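Local coordinates for LYND (Lyngbya aestuarii, PDB 4V1T), which is a YcaO-type cyclodehydratase that probably uses ATP to turn cysteines of a precursor peptide into thiazoline rings during cyanobactin biosynthesis, at residues B[7-15]-B[25-33]; B[81-89]-B[102-111]. All blocks are in the same frame, centred on the assembly; numbering follows the deposited sequence.

Interaction 1: B[7-15]-B[25-33]; sequences LQIQPHFHV and LLGEQANHA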
ATOM      1  N   LEU B   7     -13.041 -41.396  12.345  1.00 66.87           N
ATOM      2  CA  LEU B   7     -11.909 -40.798  11.651  1.00 63.04           C
ATOM      3  C   LEU B   7     -12.369 -40.110  10.380  1.00 49.94           C
ATOM      4  O   LEU B   7     -13.287 -40.568   9.707  1.00 55.95           O
ATOM      5  CB  LEU B   7     -10.869 -41.858  11.310  1.00 66.15           C
ATOM      6  CG  LEU B   7     -10.252 -42.605  12.487  1.00 62.98           C
ATOM      7  CD1 LEU B   7      -9.354 -43.705  11.959  1.00 67.04           C
ATOM      8  CD2 LEU B   7      -9.472 -41.652  13.381  1.00 64.26           C
ATOM      9  N   GLN B   8     -11.737 -38.991  10.060  1.00 55.80           N
ATOM     10  CA  GLN B   8     -12.023 -38.306   8.816  1.00 51.81           C
ATOM     11  C   GLN B   8     -10.905 -37.347   8.439  1.00 55.11           C
ATOM     12  O   GLN B   8     -10.269 -36.729   9.294  1.00 53.02           O
ATOM     13  CB  GLN B   8     -13.350 -37.542   8.896  1.00 50.94           C
ATOM     14  CG  GLN B   8     -13.357 -36.354   9.842  1.00 57.66           C
ATOM     15  CD  GLN B   8     -14.593 -35.470   9.680  1.00 54.66           C
ATOM     16  OE1 GLN B   8     -15.369 -35.605   8.732  1.00 62.90           O
ATOM     17  NE2 GLN B   8     -14.769 -34.550  10.611  1.00 52.44           N
ATOM     18  N   ILE B   9     -10.657 -37.245   7.140  1.00 51.59           N
ATOM     19  CA  ILE B   9      -9.872 -36.152   6.621  1.00 59.47           C
ATOM     20  C   ILE B   9     -10.681 -34.899   6.925  1.00 58.29           C
ATOM     21  O   ILE B   9     -11.903 -34.864   6.770  1.00 49.68           O
ATOM     22  CB  ILE B   9      -9.611 -36.272   5.116  1.00 62.76           C
ATOM     23  CG1 ILE B   9      -8.854 -37.567   4.799  1.00 80.32           C
ATOM     24  CG2 ILE B   9      -8.803 -35.084   4.624  1.00 62.21           C
ATOM     25  CD1 ILE B   9      -7.501 -37.709   5.480  1.00 74.04           C
ATOM     26  N   GLN B  10      -9.994 -33.873   7.385  1.00 46.63           N
ATOM     27  CA  GLN B  10     -10.675 -32.685   7.873  1.00 58.93           C
ATOM     28  C   GLN B  10     -11.658 -32.137   6.857  1.00 43.53           C
ATOM     29  O   GLN B  10     -11.321 -32.001   5.687  1.00 39.58           O
ATOM     30  CB  GLN B  10      -9.671 -31.616   8.320  1.00 72.31           C
ATOM     31  CG  GLN B  10      -8.395 -31.463   7.502  1.00 73.52           C
ATOM     32  CD  GLN B  10      -7.244 -31.025   8.390  1.00 88.15           C
ATOM     33  OE1 GLN B  10      -7.155 -31.433   9.553  1.00 86.05           O
ATOM     34  NE2 GLN B  10      -6.377 -30.175   7.868  1.00 97.41           N
ATOM     35  N   PRO B  11     -12.886 -31.839   7.314  1.00 40.56           N
ATOM     36  CA  PRO B  11     -14.058 -31.723   6.442  1.00 42.09           C
ATOM     37  C   PRO B  11     -14.122 -30.485   5.564  1.00 42.70           C
ATOM     38  O   PRO B  11     -15.067 -30.356   4.788  1.00 50.53           O
ATOM     39  CB  PRO B  11     -15.225 -31.739   7.429  1.00 54.88           C
ATOM     40  CG  PRO B  11     -14.665 -31.186   8.678  1.00 53.23           C
ATOM     41  CD  PRO B  11     -13.246 -31.663   8.733  1.00 44.19           C
ATOM     42  N   HIS B  12     -13.138 -29.596   5.660  1.00 34.97           N
ATOM     43  CA  HIS B  12     -13.137 -28.417   4.801  1.00 41.45           C
ATOM     44  C   HIS B  12     -12.546 -28.777   3.439  1.00 42.02           C
ATOM     45  O   HIS B  12     -12.640 -28.007   2.493  1.00 49.97           O
ATOM     46  CB  HIS B  12     -12.390 -27.252   5.460  1.00 36.08           C
ATOM     47  CG  HIS B  12     -10.915 -27.460   5.605  1.00 44.47           C
ATOM     48  ND1 HIS B  12     -10.025 -27.151   4.605  1.00 46.49           N
ATOM     49  CD2 HIS B  12     -10.170 -27.910   6.643  1.00 41.62           C
ATOM     50  CE1 HIS B  12      -8.797 -27.411   5.012  1.00 46.70           C
ATOM     51  NE2 HIS B  12      -8.858 -27.870   6.248  1.00 51.98           N
ATOM     52  N   PHE B  13     -11.957 -29.967   3.347  1.00 35.30           N
ATOM     53  CA  PHE B  13     -11.425 -30.466   2.088  1.00 37.75           C
ATOM     54  C   PHE B  13     -12.468 -31.244   1.296  1.00 43.69           C
ATOM     55  O   PHE B  13     -13.179 -32.081   1.838  1.00 46.46           O
ATOM     56  CB  PHE B  13     -10.217 -31.367   2.331  1.00 41.32           C
ATOM     57  CG  PHE B  13      -8.967 -30.625   2.703  1.00 43.75           C
ATOM     58  CD1 PHE B  13      -8.542 -29.535   1.952  1.00 45.61           C
ATOM     59  CD2 PHE B  13      -8.212 -31.014   3.803  1.00 48.30           C
ATOM     60  CE1 PHE B  13      -7.397 -28.844   2.300  1.00 44.15           C
ATOM     61  CE2 PHE B  13      -7.066 -30.328   4.153  1.00 52.83           C
ATOM     62  CZ  PHE B  13      -6.659 -29.238   3.404  1.00 51.15           C
ATOM     63  N   HIS B  14     -12.560 -30.946   0.010  1.00 49.43           N
ATOM     64  CA  HIS B  14     -13.224 -31.832  -0.932  1.00 41.82           C
ATOM     65  C   HIS B  14     -12.186 -32.849  -1.413  1.00 41.66           C
ATOM     66  O   HIS B  14     -11.132 -32.477  -1.931  1.00 37.09           O
ATOM     67  CB  HIS B  14     -13.811 -31.047  -2.103  1.00 55.43           C
ATOM     68  CG  HIS B  14     -14.176 -31.897  -3.274  1.00 62.15           C
ATOM     69  ND1 HIS B  14     -15.047 -32.959  -3.181  1.00 70.18           N
ATOM     70  CD2 HIS B  14     -13.783 -31.845  -4.568  1.00 72.88           C
ATOM     71  CE1 HIS B  14     -15.174 -33.527  -4.367  1.00 75.88           C
ATOM     72  NE2 HIS B  14     -14.416 -32.870  -5.228  1.00 72.67           N
ATOM     73  N   VAL B  15     -12.484 -34.128  -1.221  1.00 43.15           N
ATOM     74  CA  VAL B  15     -11.570 -35.200  -1.575  1.00 41.74           C
ATOM     75  C   VAL B  15     -11.832 -35.675  -3.002  1.00 41.46           C
ATOM     76  O   VAL B  15     -12.925 -36.137  -3.318  1.00 43.12           O
ATOM     77  CB  VAL B  15     -11.718 -36.392  -0.596  1.00 44.98           C
ATOM     78  CG1 VAL B  15     -10.855 -37.574  -1.040  1.00 41.57           C
ATOM     79  CG2 VAL B  15     -11.327 -35.962   0.805  1.00 50.59           C
ATOM     80  N   LEU B  25      -6.835 -32.872  -2.232  1.00 41.28           N
ATOM     81  CA  LEU B  25      -7.632 -32.265  -1.179  1.00 42.38           C
ATOM     82  C   LEU B  25      -7.859 -30.801  -1.532  1.00 42.06           C
ATOM     83  O   LEU B  25      -6.970 -29.969  -1.357  1.00 36.29           O
ATOM     84  CB  LEU B  25      -6.938 -32.392   0.168  1.00 39.33           C
ATOM     85  CG  LEU B  25      -6.422 -33.790   0.530  1.00 45.05           C
ATOM     86  CD1 LEU B  25      -5.766 -33.762   1.905  1.00 49.00           C
ATOM     87  CD2 LEU B  25      -7.544 -34.814   0.501  1.00 45.93           C
ATOM     88  N   LEU B  26      -9.047 -30.506  -2.054  1.00 44.38           N
ATOM     89  CA  LEU B  26      -9.370 -29.175  -2.527  1.00 41.80           C
ATOM     90  C   LEU B  26     -10.119 -28.390  -1.459  1.00 37.56           C
ATOM     91  O   LEU B  26     -11.160 -28.812  -0.981  1.00 37.25           O
ATOM     92  CB  LEU B  26     -10.189 -29.250  -3.817  1.00 38.53           C
ATOM     93  CG  LEU B  26      -9.506 -30.044  -4.931  1.00 44.54           C
ATOM     94  CD1 LEU B  26     -10.479 -30.324  -6.061  1.00 61.56           C
ATOM     95  CD2 LEU B  26      -8.287 -29.302  -5.448  1.00 42.87           C
ATOM     96  N   GLY B  27      -9.551 -27.249  -1.092  1.00 36.53           N
ATOM     97  CA  GLY B  27     -10.146 -26.356  -0.125  1.00 44.19           C
ATOM     98  C   GLY B  27     -10.333 -24.970  -0.716  1.00 42.05           C
ATOM     99  O   GLY B  27      -9.760 -24.640  -1.761  1.00 45.49           O
ATOM    100  N   GLU B  28     -11.139 -24.158  -0.043  1.00 40.34           N
ATOM    101  CA  GLU B  28     -11.445 -22.815  -0.509  1.00 41.90           C
ATOM    102  C   GLU B  28     -10.231 -21.902  -0.390  1.00 41.74           C
ATOM    103  O   GLU B  28     -10.069 -20.969  -1.179  1.00 54.11           O
ATOM    104  CB  GLU B  28     -12.617 -22.236   0.293  1.00 38.90           C
ATOM    105  CG  GLU B  28     -13.415 -21.204  -0.466  1.00 54.09           C
ATOM    106  CD  GLU B  28     -14.641 -20.726   0.287  1.00 57.94           C
ATOM    107  OE1 GLU B  28     -15.181 -21.486   1.118  1.00 64.02           O
ATOM    108  OE2 GLU B  28     -15.062 -19.579   0.045  1.00 51.67           O
ATOM    109  N   GLN B  29      -9.383 -22.172   0.597  1.00 44.12           N
ATOM    110  CA  GLN B  29      -8.226 -21.318   0.877  1.00 47.08           C
ATOM    111  C   GLN B  29      -6.875 -22.042   0.791  1.00 46.15           C
ATOM    112  O   GLN B  29      -5.828 -21.437   0.962  1.00 55.21           O
ATOM    113  CB  GLN B  29      -8.407 -20.685   2.247  1.00 51.96           C
ATOM    114  CG  GLN B  29      -9.612 -19.755   2.283  1.00 65.17           C
ATOM    115  CD  GLN B  29      -9.747 -19.018   3.586  1.00 60.53           C
ATOM    116  OE1 GLN B  29      -8.772 -18.500   4.110  1.00 64.76           O
ATOM    117  NE2 GLN B  29     -10.964 -18.962   4.111  1.00 60.59           N
ATOM    118  N   ALA B  30      -6.900 -23.336   0.524  1.00 42.81           N
ATOM    119  CA  ALA B  30      -5.670 -24.081   0.317  1.00 44.68           C
ATOM    120  C   ALA B  30      -5.955 -25.415  -0.381  1.00 41.95           C
ATOM    121  O   ALA B  30      -7.022 -26.017  -0.205  1.00 37.45           O
ATOM    122  CB  ALA B  30      -4.960 -24.308   1.648  1.00 43.72           C
ATOM    123  N   ASN B  31      -4.995 -25.865  -1.176  1.00 41.58           N
ATOM    124  CA  ASN B  31      -5.108 -27.113  -1.921  1.00 52.21           C
ATOM    125  C   ASN B  31      -3.934 -28.029  -1.601  1.00 46.10           C
ATOM    126  O   ASN B  31      -2.812 -27.560  -1.421  1.00 35.58           O
ATOM    127  CB  ASN B  31      -5.158 -26.830  -3.419  1.00 54.10           C
ATOM    128  CG  ASN B  31      -6.463 -26.185  -3.847  1.00 52.86           C
ATOM    129  OD1 ASN B  31      -7.530 -26.550  -3.365  1.00 50.15           O
ATOM    130  ND2 ASN B  31      -6.386 -25.231  -4.761  1.00 66.10           N
ATOM    131  N   HIS B  32      -4.204 -29.328  -1.522  1.00 49.95           N
ATOM    132  CA  HIS B  32      -3.175 -30.320  -1.210  1.00 43.84           C
ATOM    133  C   HIS B  32      -3.283 -31.551  -2.101  1.00 37.50           C
ATOM    134  O   HIS B  32      -4.367 -31.906  -2.565  1.00 42.70           O
ATOM    135  CB  HIS B  32      -3.278 -30.760   0.247  1.00 52.75           C
ATOM    136  CG  HIS B  32      -2.950 -29.683   1.229  1.00 52.95           C
ATOM    137  ND1 HIS B  32      -3.884 -28.776   1.681  1.00 53.18           N
ATOM    138  CD2 HIS B  32      -1.793 -29.374   1.855  1.00 51.96           C
ATOM    139  CE1 HIS B  32      -3.316 -27.947   2.538  1.00 51.96           C
ATOM    140  NE2 HIS B  32      -2.048 -28.290   2.664  1.00 54.50           N
ATOM    141  N   ALA B  33      -2.145 -32.198  -2.325  1.00 50.06           N
ATOM    142  CA  ALA B  33      -2.095 -33.424  -3.109  1.00 48.61           C
ATOM    143  C   ALA B  33      -1.383 -34.512  -2.323  1.00 43.89           C
ATOM    144  O   ALA B  33      -0.272 -34.307  -1.835  1.00 46.13           O
ATOM    145  CB  ALA B  33      -1.395 -33.184  -4.434  1.00 58.13           C
TER
HETATM  146  O   HOH W   1     -13.143 -25.665   1.839  1.00 50.74           O
HETATM  147  O   HOH W   2      -9.518 -24.401   2.713  1.00 52.60           O
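The beta hairpin of the winged helix-turn-helix domain pairs His14 with Leu26 where strand 14-18 meets strand 22-26, antiparallel and hydrogen-bonded. His14 N gives its hydrogen to Leu26 O at 2.7 Å, and Leu26 N answers to His14 O at 2.9 Å, both nearly straight. Above this backbone pair the edge of the His14 ring lies alongside Leu26, with His14 CD2 3.9 Å from Leu26 CD1, while the ring's NE2 is hydrogen-bonded to Glu16 OE1. On the other face of the sheet Val15 and Leu25 run side by side, Val15 CG2 lying 4.0 Å from Leu25 CD2; Leu25 is buried, and the branched valine shields it from the side.

Phe13 carries most of the rest. With CG beside the backbone N (chi1 -75°), its ring lies under Leu25, whose CB makes a CH-pi contact 3.9 Å from the Phe13 ring centroid; His12 CE1 lies over the rim of the opposite face. Ala30 O and Gly27 N lie at the ring edge, and Phe13 CZ comes 3.3 Å from His32 ND1, the two ring planes 79° apart. Gly27 suits this spot because a CB would run into Ala30 O. Replacing Phe13 by an alanine would probably open a gap between His12 and Leu25 and take away one support of the His32 ring. Two backbone bonds thus fix the register, whereas apolar and aromatic packing seats strands 22-26 and 31-35 on the turn 10-13.

Interaction 2: B[81-89]-B[102-111]; sequences LTEAAPELS and APPVAAEALR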
ATOM      1  N   LEU B  81      -5.443 -35.592   9.089  1.00 54.26           N
ATOM      2  CA  LEU B  81      -6.418 -36.466   9.728  1.00 61.19           C
ATOM      3  C   LEU B  81      -6.872 -35.854  11.038  1.00 59.12           C
ATOM      4  O   LEU B  81      -6.101 -35.168  11.708  1.00 50.53           O
ATOM      5  CB  LEU B  81      -5.825 -37.857   9.974  1.00 62.97           C
ATOM      6  CG  LEU B  81      -6.797 -38.938  10.454  1.00 56.04           C
ATOM      7  CD1 LEU B  81      -7.748 -39.335   9.339  1.00 46.70           C
ATOM      8  CD2 LEU B  81      -6.028 -40.153  10.958  1.00 56.39           C
ATOM      9  N   THR B  82      -8.128 -36.105  11.398  1.00 57.24           N
ATOM     10  CA  THR B  82      -8.642 -35.664  12.687  1.00 58.78           C
ATOM     11  C   THR B  82      -9.804 -36.528  13.144  1.00 52.40           C
ATOM     12  O   THR B  82     -10.423 -37.239  12.357  1.00 66.09           O
ATOM     13  CB  THR B  82      -9.084 -34.177  12.647  1.00 62.49           C
ATOM     14  OG1 THR B  82      -9.468 -33.746  13.959  1.00 57.26           O
ATOM     15  CG2 THR B  82     -10.258 -33.962  11.681  1.00 58.20           C
ATOM     16  N   GLU B  83     -10.082 -36.453  14.432  1.00 59.02           N
ATOM     17  CA  GLU B  83     -11.270 -37.056  15.007  1.00 65.79           C
ATOM     18  C   GLU B  83     -12.485 -36.242  14.568  1.00 54.55           C
ATOM     19  O   GLU B  83     -12.428 -35.009  14.523  1.00 54.28           O
ATOM     20  CB  GLU B  83     -11.152 -37.061  16.530  1.00 76.34           C
ATOM     21  CG  GLU B  83     -11.845 -38.206  17.234  1.00 83.27           C
ATOM     22  CD  GLU B  83     -11.908 -37.992  18.735  1.00 91.86           C
ATOM     23  OE1 GLU B  83     -11.142 -37.142  19.250  1.00 82.81           O
ATOM     24  OE2 GLU B  83     -12.733 -38.658  19.395  1.00 95.49           O
ATOM     25  N   ALA B  84     -13.584 -36.914  14.246  1.00 50.63           N
ATOM     26  CA  ALA B  84     -14.812 -36.204  13.907  1.00 55.63           C
ATOM     27  C   ALA B  84     -15.597 -35.878  15.171  1.00 57.67           C
ATOM     28  O   ALA B  84     -15.580 -36.644  16.138  1.00 49.38           O
ATOM     29  CB  ALA B  84     -15.657 -37.019  12.957  1.00 56.47           C
ATOM     30  N   ALA B  85     -16.277 -34.733  15.159  1.00 46.92           N
ATOM     31  CA  ALA B  85     -17.119 -34.307  16.280  1.00 45.19           C
ATOM     32  C   ALA B  85     -18.586 -34.510  15.923  1.00 45.17           C
ATOM     33  O   ALA B  85     -19.142 -33.725  15.151  1.00 47.27           O
ATOM     34  CB  ALA B  85     -16.861 -32.852  16.618  1.00 46.66           C
ATOM     35  N   PRO B  86     -19.217 -35.558  16.477  1.00 46.28           N
ATOM     36  CA  PRO B  86     -20.594 -35.897  16.091  1.00 53.11           C
ATOM     37  C   PRO B  86     -21.587 -34.763  16.286  1.00 48.18           C
ATOM     38  O   PRO B  86     -22.559 -34.675  15.543  1.00 62.92           O
ATOM     39  CB  PRO B  86     -20.944 -37.063  17.022  1.00 61.28           C
ATOM     40  CG  PRO B  86     -19.640 -37.653  17.414  1.00 60.09           C
ATOM     41  CD  PRO B  86     -18.676 -36.512  17.466  1.00 46.68           C
ATOM     42  N   GLU B  87     -21.338 -33.906  17.270  1.00 49.44           N
ATOM     43  CA  GLU B  87     -22.291 -32.864  17.640  1.00 56.86           C
ATOM     44  C   GLU B  87     -22.225 -31.649  16.731  1.00 47.15           C
ATOM     45  O   GLU B  87     -23.004 -30.720  16.886  1.00 56.29           O
ATOM     46  CB  GLU B  87     -22.088 -32.429  19.096  1.00 67.01           C
ATOM     47  CG  GLU B  87     -20.670 -32.038  19.462  1.00 72.81           C
ATOM     48  CD  GLU B  87     -19.858 -33.211  19.975  1.00 67.99           C
ATOM     49  OE1 GLU B  87     -20.111 -33.668  21.107  1.00 77.24           O
ATOM     50  OE2 GLU B  87     -18.977 -33.686  19.238  1.00 59.88           O
ATOM     51  N   LEU B  88     -21.301 -31.657  15.776  1.00 51.62           N
ATOM     52  CA  LEU B  88     -21.167 -30.545  14.828  1.00 45.66           C
ATOM     53  C   LEU B  88     -21.608 -30.951  13.429  1.00 42.57           C
ATOM     54  O   LEU B  88     -21.321 -32.060  12.986  1.00 43.85           O
ATOM     55  CB  LEU B  88     -19.715 -30.072  14.769  1.00 37.80           C
ATOM     56  CG  LEU B  88     -19.105 -29.468  16.022  1.00 41.54           C
ATOM     57  CD1 LEU B  88     -17.641 -29.163  15.775  1.00 47.72           C
ATOM     58  CD2 LEU B  88     -19.852 -28.224  16.466  1.00 40.33           C
ATOM     59  N   SER B  89     -22.294 -30.057  12.734  1.00 42.87           N
ATOM     60  CA  SER B  89     -22.602 -30.267  11.330  1.00 47.42           C
ATOM     61  C   SER B  89     -21.299 -30.311  10.524  1.00 53.21           C
ATOM     62  O   SER B  89     -20.265 -29.828  10.975  1.00 47.36           O
ATOM     63  CB  SER B  89     -23.506 -29.153  10.801  1.00 48.77           C
ATOM     64  OG  SER B  89     -22.781 -27.947  10.638  1.00 48.19           O
ATOM     65  N   ALA B 102      -9.172 -28.906  15.525  1.00 32.87           N
ATOM     66  CA  ALA B 102      -9.840 -30.210  15.508  1.00 49.15           C
ATOM     67  C   ALA B 102     -11.296 -30.031  15.914  1.00 45.94           C
ATOM     68  O   ALA B 102     -11.573 -29.407  16.935  1.00 39.05           O
ATOM     69  CB  ALA B 102      -9.142 -31.182  16.446  1.00 45.88           C
ATOM     70  N   PRO B 103     -12.238 -30.557  15.119  1.00 52.38           N
ATOM     71  CA  PRO B 103     -13.644 -30.295  15.421  1.00 51.40           C
ATOM     72  C   PRO B 103     -14.104 -30.685  16.836  1.00 39.54           C
ATOM     73  O   PRO B 103     -14.936 -29.983  17.388  1.00 45.57           O
ATOM     74  CB  PRO B 103     -14.395 -31.093  14.349  1.00 57.01           C
ATOM     75  CG  PRO B 103     -13.394 -31.946  13.687  1.00 57.69           C
ATOM     76  CD  PRO B 103     -12.081 -31.291  13.858  1.00 52.83           C
ATOM     77  N   PRO B 104     -13.592 -31.789  17.410  1.00 44.80           N
ATOM     78  CA  PRO B 104     -14.011 -32.049  18.792  1.00 43.09           C
ATOM     79  C   PRO B 104     -13.506 -30.999  19.785  1.00 37.19           C
ATOM     80  O   PRO B 104     -14.162 -30.743  20.788  1.00 41.03           O
ATOM     81  CB  PRO B 104     -13.401 -33.422  19.095  1.00 50.48           C
ATOM     82  CG  PRO B 104     -12.314 -33.586  18.118  1.00 58.70           C
ATOM     83  CD  PRO B 104     -12.772 -32.892  16.882  1.00 49.81           C
ATOM     84  N   VAL B 105     -12.346 -30.413  19.505  1.00 38.21           N
ATOM     85  CA  VAL B 105     -11.832 -29.309  20.317  1.00 38.38           C
ATOM     86  C   VAL B 105     -12.703 -28.068  20.180  1.00 42.22           C
ATOM     87  O   VAL B 105     -12.974 -27.374  21.159  1.00 37.34           O
ATOM     88  CB  VAL B 105     -10.378 -28.953  19.939  1.00 36.61           C
ATOM     89  CG1 VAL B 105      -9.921 -27.690  20.651  1.00 42.09           C
ATOM     90  CG2 VAL B 105      -9.445 -30.118  20.262  1.00 37.78           C
ATOM     91  N   ALA B 106     -13.136 -27.788  18.955  1.00 42.24           N
ATOM     92  CA  ALA B 106     -13.998 -26.636  18.687  1.00 45.31           C
ATOM     93  C   ALA B 106     -15.339 -26.803  19.379  1.00 43.59           C
ATOM     94  O   ALA B 106     -15.882 -25.850  19.931  1.00 32.88           O
ATOM     95  CB  ALA B 106     -14.199 -26.454  17.190  1.00 57.87           C
ATOM     96  N   ALA B 107     -15.875 -28.016  19.339  1.00 42.67           N
ATOM     97  CA  ALA B 107     -17.172 -28.296  19.942  1.00 47.46           C
ATOM     98  C   ALA B 107     -17.153 -28.026  21.447  1.00 48.49           C
ATOM     99  O   ALA B 107     -18.114 -27.504  22.009  1.00 44.35           O
ATOM    100  CB  ALA B 107     -17.566 -29.739  19.672  1.00 41.32           C
ATOM    101  N   GLU B 108     -16.045 -28.377  22.091  1.00 36.76           N
ATOM    102  CA  GLU B 108     -15.912 -28.170  23.531  1.00 40.50           C
ATOM    103  C   GLU B 108     -15.770 -26.673  23.855  1.00 48.10           C
ATOM    104  O   GLU B 108     -16.369 -26.168  24.804  1.00 41.75           O
ATOM    105  CB  GLU B 108     -14.711 -28.947  24.076  1.00 47.74           C
ATOM    106  CG  GLU B 108     -14.917 -29.506  25.481  1.00 69.93           C
ATOM    107  CD  GLU B 108     -15.863 -30.691  25.511  1.00 75.04           C
ATOM    108  OE1 GLU B 108     -15.867 -31.489  24.547  1.00 91.93           O
ATOM    109  OE2 GLU B 108     -16.600 -30.822  26.506  1.00 89.61           O
ATOM    110  N   ALA B 109     -14.982 -25.970  23.056  1.00 36.83           N
ATOM    111  CA  ALA B 109     -14.767 -24.549  23.269  1.00 42.72           C
ATOM    112  C   ALA B 109     -16.063 -23.755  23.149  1.00 45.37           C
ATOM    113  O   ALA B 109     -16.272 -22.777  23.862  1.00 48.06           O
ATOM    114  CB  ALA B 109     -13.749 -24.024  22.285  1.00 37.18           C
ATOM    115  N   LEU B 110     -16.925 -24.184  22.238  1.00 36.56           N
ATOM    116  CA  LEU B 110     -18.179 -23.491  21.976  1.00 38.71           C
ATOM    117  C   LEU B 110     -19.180 -23.609  23.128  1.00 45.70           C
ATOM    118  O   LEU B 110     -20.179 -22.891  23.148  1.00 43.38           O
ATOM    119  CB  LEU B 110     -18.808 -24.022  20.681  1.00 35.21           C
ATOM    120  CG  LEU B 110     -18.130 -23.637  19.364  1.00 50.16           C
ATOM    121  CD1 LEU B 110     -18.795 -24.351  18.203  1.00 56.26           C
ATOM    122  CD2 LEU B 110     -18.173 -22.143  19.135  1.00 45.22           C
ATOM    123  N   ARG B 111     -18.910 -24.503  24.078  1.00 47.17           N
ATOM    124  CA  ARG B 111     -19.780 -24.691  25.247  1.00 49.73           C
ATOM    125  C   ARG B 111     -19.544 -23.633  26.315  1.00 47.15           C
ATOM    126  O   ARG B 111     -20.271 -23.572  27.296  1.00 49.39           O
ATOM    127  CB  ARG B 111     -19.560 -26.066  25.870  1.00 56.00           C
ATOM    128  CG  ARG B 111     -19.997 -27.220  24.998  1.00 67.88           C
ATOM    129  CD  ARG B 111     -19.794 -28.551  25.693  1.00 67.57           C
ATOM    130  NE  ARG B 111     -20.126 -29.684  24.837  1.00 85.96           N
ATOM    131  CZ  ARG B 111     -21.002 -29.651  23.831  1.00108.78           C
ATOM    132  NH1 ARG B 111     -21.664 -28.538  23.537  1.00113.25           N
ATOM    133  NH2 ARG B 111     -21.228 -30.744  23.109  1.00117.12           N
TER
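Ala85 points its CB at the start of helix 103-109, where Ala85 CB meets Pro103 C at 3.5 Å and lies against the Pro104 ring as well; a methyl is small enough to let the two backbones come this close. Leu88 follows along the helix. Its CD1 reaches Ala107 CB at 3.9 Å and sits 3.3 Å from Pro103 O, so this leucine branch lies against Pro103 and Ala107, one turn apart on the helix, where the small Ala107 leaves room for it.

Before Ala85, the strand end meets the two prolines. Glu83 O touches the CH2 groups of both rings, 3.2 Å from Pro104 CD, and also accepts the Thr82 hydroxyl. Prolines suit these positions, since the first turn of a helix needs no backbone N-H for its own bonding. Thr82 approaches Pro103 tip to tip: Thr82 OG1, anti to the backbone N (chi1 -175°), stands 3.6 Å from Pro103 CD. At the far end Glu87 drapes CG over Ala107 CB, and Glu87 OE1 forms a long salt bridge of 3.7 Å with Arg111 NH2, reached at the edge of a guanidinium turned 66° from the carboxylate.

Behind this shell, a type I turn closed by Leu88 N to Ala85 O, 3.1 Å, puts Ala85, Glu87 and Leu88 on the same side, toward the helix. Next, Ser89 OG caps Val92 N and starts helix 90-98. That helix packs on helix 103-109 through Ala93 on Pro103 and Trp96 on Ala106 and Leu110. Val105, Ala109 and Leu110 meet helix 250-275, while strand 81-83 is bonded to strand 6-9, so the contact joins the N-terminal sheet to the helices beyond it.

In the fold
Interaction 1 closes before interaction 2 opens, so the two come in series along the chain, their centres about 16 Å apart. Both reach the small sheet of strands 50-51, 6-9 and 81-83, although of its residues only Ile9 touches the partner segment in interaction 1; there Gln8 O probably accepts a hydrogen bond from Thr82 N. The hairpin sheet of interaction 1 runs on through His32 and Ala33 into a strand of another protein chain, consistent with binding of a peptide substrate, and its 27-30 loop is gripped by the second subunit, Glu28 pairing with Lys184 there. Interaction 2 ties strand 81-83 to helix 103-109. Together they link this possible docking edge to the body of the enzyme.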